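Local structure of DinB-like domain-containing protein (Thermus thermophilus, 2YQY) at residues Val50-Ala55 with Leu110-Arg115; Thr61-Arg66 with Arg117-Glu122. The protein is of unknown function but folds as a DinB-like four-helix bundle with an exposed histidine triad, which suggests, as in relatives, a possible metal-dependent role. All blocks are in the same frame, centred on the assembly; numbering follows the deposited sequence.

Interaction 1 of 2, residues Val50-Ala55 with Leu110-Arg115; sequences VAEHVA and LALLDR
Ala55 and Leu113 bring helices 47-71 and 106-126 together here, their CA atoms 4.8 Å apart. This is helix-helix packing between two parallel-running members of the four-helix bundle of this DinB-like protein. The two segments lie at 20°, with axes 8.7 Å apart at closest approach, a spacing consistent with the small Ala55 facing the partner helix.

The contact is apolar. The methyl of Ala55 points at the other helix and sits between two leucines: CG of Leu112 lies 3.8 Å from Ala55 CB, and CD2 of Leu113 is equally close to it from another direction. On Leu113, CG stands beside its own backbone N (chi1 -73°), and the two methyls divide the work. CD1 reaches back to Ala51 CB at 4.2 Å, while CD2 fits among Ala55 CB, Val54 CG1 and the backbone of Ala51. Leu112 takes a different torsion, CG anti to the backbone N (chi1 -163°). At the less buried margin Leu112 CD2 lies 3.8 Å from Glu52 CG.

Backbone carbonyls join the packing without polar bonding to the other helix. Leu113 CD2 lies 3.5 Å from Ala51 O, an oxygen already taken by the amide of Ala55 in the i to i+4 helical bond. In the other direction, Ala55 CB rests on Leu112 O.

Helix 10-30 closes the inner side of this seam, with Leu28 touching both Ala51 and Leu113. Beyond Val54 comes helix 153-165, where Glu156 and His159, part of a possible HExxH metal-binding pattern with no metal bound here, meet its side chain.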
loop_
_atom_site.group_PDB
_atom_site.type_symbol
_atom_site.label_atom_id
_atom_site.label_comp_id
_atom_site.label_asym_id
_atom_site.label_seq_id
_atom_site.Cartn_x
_atom_site.Cartn_y
_atom_site.Cartn_z
ATOM N N VAL A 50 0.561 11.290 -1.719
ATOM C CA VAL A 50 0.460 10.013 -2.393
ATOM C C VAL A 50 0.954 8.919 -1.429
ATOM O O VAL A 50 0.290 7.915 -1.246
ATOM C CB VAL A 50 1.293 9.977 -3.709
ATOM C CG1 VAL A 50 1.317 8.574 -4.290
ATOM C CG2 VAL A 50 0.735 10.985 -4.728
ATOM N N ALA A 51 2.130 9.122 -0.837
ATOM C CA ALA A 51 2.737 8.127 0.070
ATOM C C ALA A 51 1.847 7.835 1.293
ATOM O O ALA A 51 1.687 6.693 1.683
ATOM C CB ALA A 51 4.133 8.589 0.509
ATOM N N GLU A 52 1.282 8.880 1.899
ATOM C CA GLU A 52 0.341 8.714 3.015
ATOM C C GLU A 52 -0.868 7.886 2.565
ATOM O O GLU A 52 -1.302 6.982 3.292
ATOM C CB GLU A 52 -0.082 10.089 3.589
ATOM C CG GLU A 52 -1.312 10.011 4.439
ATOM C CD GLU A 52 -1.978 11.342 4.730
ATOM O OE1 GLU A 52 -1.768 12.345 3.995
ATOM O OE2 GLU A 52 -2.743 11.378 5.724
ATOM N N HIS A 53 -1.364 8.140 1.349
ATOM C CA HIS A 53 -2.455 7.337 0.767
ATOM C C HIS A 53 -2.107 5.842 0.670
ATOM O O HIS A 53 -2.888 4.995 1.059
ATOM C CB HIS A 53 -2.825 7.865 -0.626
ATOM C CG HIS A 53 -3.885 7.057 -1.325
ATOM N ND1 HIS A 53 -5.196 7.020 -0.908
ATOM C CD2 HIS A 53 -3.817 6.261 -2.419
ATOM C CE1 HIS A 53 -5.890 6.215 -1.696
ATOM N NE2 HIS A 53 -5.076 5.756 -2.635
ATOM N N VAL A 54 -0.931 5.539 0.134
ATOM C CA VAL A 54 -0.436 4.189 0.085
ATOM C C VAL A 54 -0.457 3.519 1.482
ATOM O O VAL A 54 -0.937 2.393 1.612
ATOM C CB VAL A 54 1.002 4.135 -0.541
ATOM C CG1 VAL A 54 1.671 2.773 -0.256
ATOM C CG2 VAL A 54 0.926 4.445 -2.067
ATOM N N ALA A 55 0.116 4.192 2.490
ATOM C CA ALA A 55 0.098 3.722 3.855
ATOM C C ALA A 55 -1.337 3.470 4.376
ATOM O O ALA A 55 -1.597 2.431 5.006
ATOM C CB ALA A 55 0.845 4.719 4.777
ATOM N N LEU A 110 7.103 8.504 6.344
ATOM C CA LEU A 110 7.933 7.288 6.413
ATOM C C LEU A 110 7.536 6.405 7.588
ATOM O O LEU A 110 7.546 5.175 7.479
ATOM C CB LEU A 110 9.421 7.641 6.547
ATOM C CG LEU A 110 10.192 8.194 5.341
ATOM C CD1 LEU A 110 11.648 8.372 5.715
ATOM C CD2 LEU A 110 10.064 7.319 4.080
ATOM N N ALA A 111 7.203 7.043 8.707
ATOM C CA ALA A 111 6.789 6.340 9.914
ATOM C C ALA A 111 5.420 5.686 9.676
ATOM O O ALA A 111 5.191 4.554 10.092
ATOM C CB ALA A 111 6.768 7.301 11.131
ATOM N N LEU A 112 4.526 6.397 8.984
ATOM C CA LEU A 112 3.198 5.858 8.655
ATOM C C LEU A 112 3.318 4.646 7.720
ATOM O O LEU A 112 2.621 3.623 7.892
ATOM C CB LEU A 112 2.309 6.945 8.014
ATOM C CG LEU A 112 0.787 6.713 7.958
ATOM C CD1 LEU A 112 0.148 6.595 9.354
ATOM C CD2 LEU A 112 0.109 7.817 7.173
ATOM N N LEU A 113 4.210 4.761 6.746
ATOM C CA LEU A 113 4.465 3.647 5.835
ATOM C C LEU A 113 4.964 2.399 6.586
ATOM O O LEU A 113 4.452 1.304 6.351
ATOM C CB LEU A 113 5.444 4.077 4.738
ATOM C CG LEU A 113 4.863 5.021 3.669
ATOM C CD1 LEU A 113 6.000 5.744 2.922
ATOM C CD2 LEU A 113 3.990 4.236 2.693
ATOM N N ASP A 114 5.923 2.574 7.496
ATOM C CA ASP A 114 6.534 1.440 8.186
ATOM C C ASP A 114 5.518 0.724 9.049
ATOM O O ASP A 114 5.466 -0.500 9.065
ATOM C CB ASP A 114 7.726 1.872 9.040
ATOM C CG ASP A 114 8.957 2.186 8.201
ATOM O OD1 ASP A 114 8.947 1.889 6.987
ATOM O OD2 ASP A 114 9.934 2.739 8.741
ATOM N N ARG A 115 4.732 1.500 9.782
ATOM C CA ARG A 115 3.733 0.941 10.695
ATOM C C ARG A 115 2.676 0.122 9.947
ATOM O O ARG A 115 2.384 -1.006 10.322
ATOM C CB ARG A 115 3.058 2.059 11.485
ATOM C CG ARG A 115 2.168 1.551 12.595
#

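Interaction 2 of 2, residues Thr61-Arg66 with Arg117-Glu122; sequences TARVLR and RAFLLE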
loop_
_atom_site.group_PDB
_atom_site.type_symbol
_atom_site.label_atom_id
_atom_site.label_comp_id
_atom_site.label_asym_id
_atom_site.label_seq_id
_atom_site.Cartn_x
_atom_site.Cartn_y
_atom_site.Cartn_z
ATOM N N THR A 61 -6.289 -2.491 4.265
ATOM C CA THR A 61 -6.156 -3.888 3.752
ATOM C C THR A 61 -5.874 -4.877 4.862
ATOM O O THR A 61 -6.487 -5.973 4.951
ATOM C CB THR A 61 -5.019 -3.981 2.712
ATOM O OG1 THR A 61 -5.326 -3.089 1.630
ATOM C CG2 THR A 61 -4.878 -5.446 2.170
ATOM N N ALA A 62 -4.937 -4.492 5.728
ATOM C CA ALA A 62 -4.582 -5.330 6.886
ATOM C C ALA A 62 -5.795 -5.592 7.787
ATOM O O ALA A 62 -5.991 -6.706 8.263
ATOM C CB ALA A 62 -3.473 -4.693 7.657
ATOM N N ARG A 63 -6.627 -4.576 8.018
ATOM C CA ARG A 63 -7.852 -4.779 8.813
ATOM C C ARG A 63 -8.874 -5.678 8.101
ATOM O O ARG A 63 -9.599 -6.425 8.744
ATOM C CB ARG A 63 -8.503 -3.429 9.141
ATOM C CG ARG A 63 -7.574 -2.514 9.915
ATOM C CD ARG A 63 -8.218 -1.161 10.293
ATOM N NE ARG A 63 -7.141 -0.270 10.690
ATOM C CZ ARG A 63 -6.579 -0.280 11.895
ATOM N NH1 ARG A 63 -7.051 -1.074 12.849
ATOM N NH2 ARG A 63 -5.571 0.541 12.168
ATOM N N VAL A 64 -8.955 -5.581 6.777
ATOM C CA VAL A 64 -9.847 -6.463 5.998
ATOM C C VAL A 64 -9.372 -7.882 6.163
ATOM O O VAL A 64 -10.180 -8.798 6.433
ATOM C CB VAL A 64 -9.903 -6.066 4.484
ATOM C CG1 VAL A 64 -10.600 -7.185 3.666
ATOM C CG2 VAL A 64 -10.620 -4.701 4.301
ATOM N N LEU A 65 -8.050 -8.087 6.023
ATOM C CA LEU A 65 -7.507 -9.429 6.199
ATOM C C LEU A 65 -7.790 -9.942 7.588
ATOM O O LEU A 65 -8.073 -11.133 7.764
ATOM C CB LEU A 65 -5.996 -9.456 5.920
ATOM C CG LEU A 65 -5.554 -9.194 4.449
ATOM C CD1 LEU A 65 -4.018 -9.193 4.262
ATOM C CD2 LEU A 65 -6.187 -10.204 3.531
ATOM N N ARG A 66 -7.664 -9.094 8.599
ATOM C CA ARG A 66 -7.972 -9.526 9.965
ATOM C C ARG A 66 -9.444 -9.926 10.078
ATOM O O ARG A 66 -9.759 -10.911 10.709
ATOM C CB ARG A 66 -7.641 -8.428 10.970
ATOM C CG ARG A 66 -7.880 -8.807 12.459
ATOM C CD ARG A 66 -7.405 -7.677 13.399
ATOM N NE ARG A 66 -8.152 -6.451 13.128
ATOM C CZ ARG A 66 -7.897 -5.254 13.654
ATOM N NH1 ARG A 66 -6.903 -5.084 14.505
ATOM N NH2 ARG A 66 -8.663 -4.218 13.337
ATOM N N ARG A 117 2.803 -1.140 6.951
ATOM C CA ARG A 117 3.450 -2.274 6.284
ATOM C C ARG A 117 3.758 -3.395 7.285
ATOM O O ARG A 117 3.531 -4.556 6.961
ATOM C CB ARG A 117 4.721 -1.846 5.510
ATOM C CG ARG A 117 5.533 -3.035 4.920
ATOM C CD ARG A 117 4.716 -3.921 3.946
ATOM N NE ARG A 117 4.242 -3.181 2.773
ATOM C CZ ARG A 117 4.823 -3.205 1.570
ATOM N NH1 ARG A 117 5.942 -3.921 1.370
ATOM N NH2 ARG A 117 4.284 -2.515 0.559
ATOM N N ALA A 118 4.234 -3.062 8.496
ATOM C CA ALA A 118 4.416 -4.102 9.544
ATOM C C ALA A 118 3.087 -4.809 9.852
ATOM O O ALA A 118 3.040 -6.027 9.953
ATOM C CB ALA A 118 5.042 -3.510 10.843
ATOM N N PHE A 119 2.008 -4.031 9.965
ATOM C CA PHE A 119 0.664 -4.531 10.279
ATOM C C PHE A 119 0.191 -5.422 9.130
ATOM O O PHE A 119 -0.265 -6.538 9.337
ATOM C CB PHE A 119 -0.287 -3.327 10.465
ATOM C CG PHE A 119 -1.701 -3.704 10.827
ATOM C CD1 PHE A 119 -1.997 -4.949 11.384
ATOM C CD2 PHE A 119 -2.742 -2.800 10.631
ATOM C CE1 PHE A 119 -3.325 -5.293 11.711
ATOM C CE2 PHE A 119 -4.048 -3.138 10.974
ATOM C CZ PHE A 119 -4.334 -4.384 11.513
ATOM N N LEU A 120 0.291 -4.916 7.902
ATOM C CA LEU A 120 -0.060 -5.737 6.756
ATOM C C LEU A 120 0.683 -7.087 6.703
ATOM O O LEU A 120 0.055 -8.133 6.459
ATOM C CB LEU A 120 0.133 -4.958 5.455
ATOM C CG LEU A 120 -0.216 -5.700 4.155
ATOM C CD1 LEU A 120 -1.686 -6.211 4.155
ATOM C CD2 LEU A 120 0.058 -4.795 2.971
ATOM N N LEU A 121 1.999 -7.066 6.912
ATOM C CA LEU A 121 2.780 -8.260 6.826
ATOM C C LEU A 121 2.392 -9.275 7.934
ATOM O O LEU A 121 2.468 -10.498 7.725
ATOM C CB LEU A 121 4.283 -7.933 6.886
ATOM C CG LEU A 121 4.974 -7.302 5.667
ATOM C CD1 LEU A 121 6.460 -7.014 5.959
ATOM C CD2 LEU A 121 4.846 -8.092 4.377
ATOM N N GLU A 122 2.066 -8.758 9.124
ATOM C CA GLU A 122 1.621 -9.606 10.223
ATOM C C GLU A 122 0.336 -10.344 9.822
ATOM O O GLU A 122 0.185 -11.533 10.094
ATOM C CB GLU A 122 1.423 -8.798 11.525
#
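Phe119 lies flat against Ala62 where two parallel-running helices of the four-helix bundle meet, the axes of their segments 8.6 Å apart at closest approach. From CB the phenylalanine side chain heads straight for helix 47-71, since CG is anti to the backbone N (chi1 -179°). The whole ring then slides under the Ala62 methyl: CB of Ala62 stands 3.6 Å from the centroid of the Phe119 ring and only 11° off its normal, a CH-pi contact over the face. All six ring carbons lie within about 4.1 Å of Ala62 CB, and CE2 and CZ have further partners. CE2 also meets Arg63, whose CG approaches near the ring plane, 3.7 Å from Phe119 CE2. The Arg63 chain is extended, and its guanidinium turns one face to Phe119 CE2, which sits over its centre, the two planes 64° apart; NE of Arg63 forms a salt bridge with Asp59. At the tip, CZ lies over one face of the Arg66 guanidinium, toward its rim. An alanine in place of Phe119 would probably leave a gap under the Ala62 methyl and strip the ring's cover from one face of each guanidinium.

Leu120 works on the inner side. Its CA packs against Ala62 CB, while its side chain reaches between Thr61 and Leu65, which in turn touch Trp148 of helix 145-149. Thr61 gives this contact its methyl, its hydroxyl being bonded to Val57 O one turn back. One leucine methyl does both jobs: CD1 of Leu120 is 3.8 Å from Thr61 CG2 and 3.8 Å from Leu65 CD1.

From the N terminus, helix 10-30 comes first, and then helix 47-71 supplies residues 50-55 and, after a short gap, 61-66. The chain next passes through a long connection, much of it not modelled, before helix 106-126 runs alongside in the same direction. Residues 110-115 close the first loop in interaction 1, and 117-122 close the second in interaction 2. Because the partners come in the same order on both helices, the two loops cross and do not nest, as expected for parallel neighbours. With centres 13 Å apart, the contacts are successive steps along one seam: helix 10-30 borders both, helix 153-165 lies by interaction 1 and helix 145-149 by interaction 2.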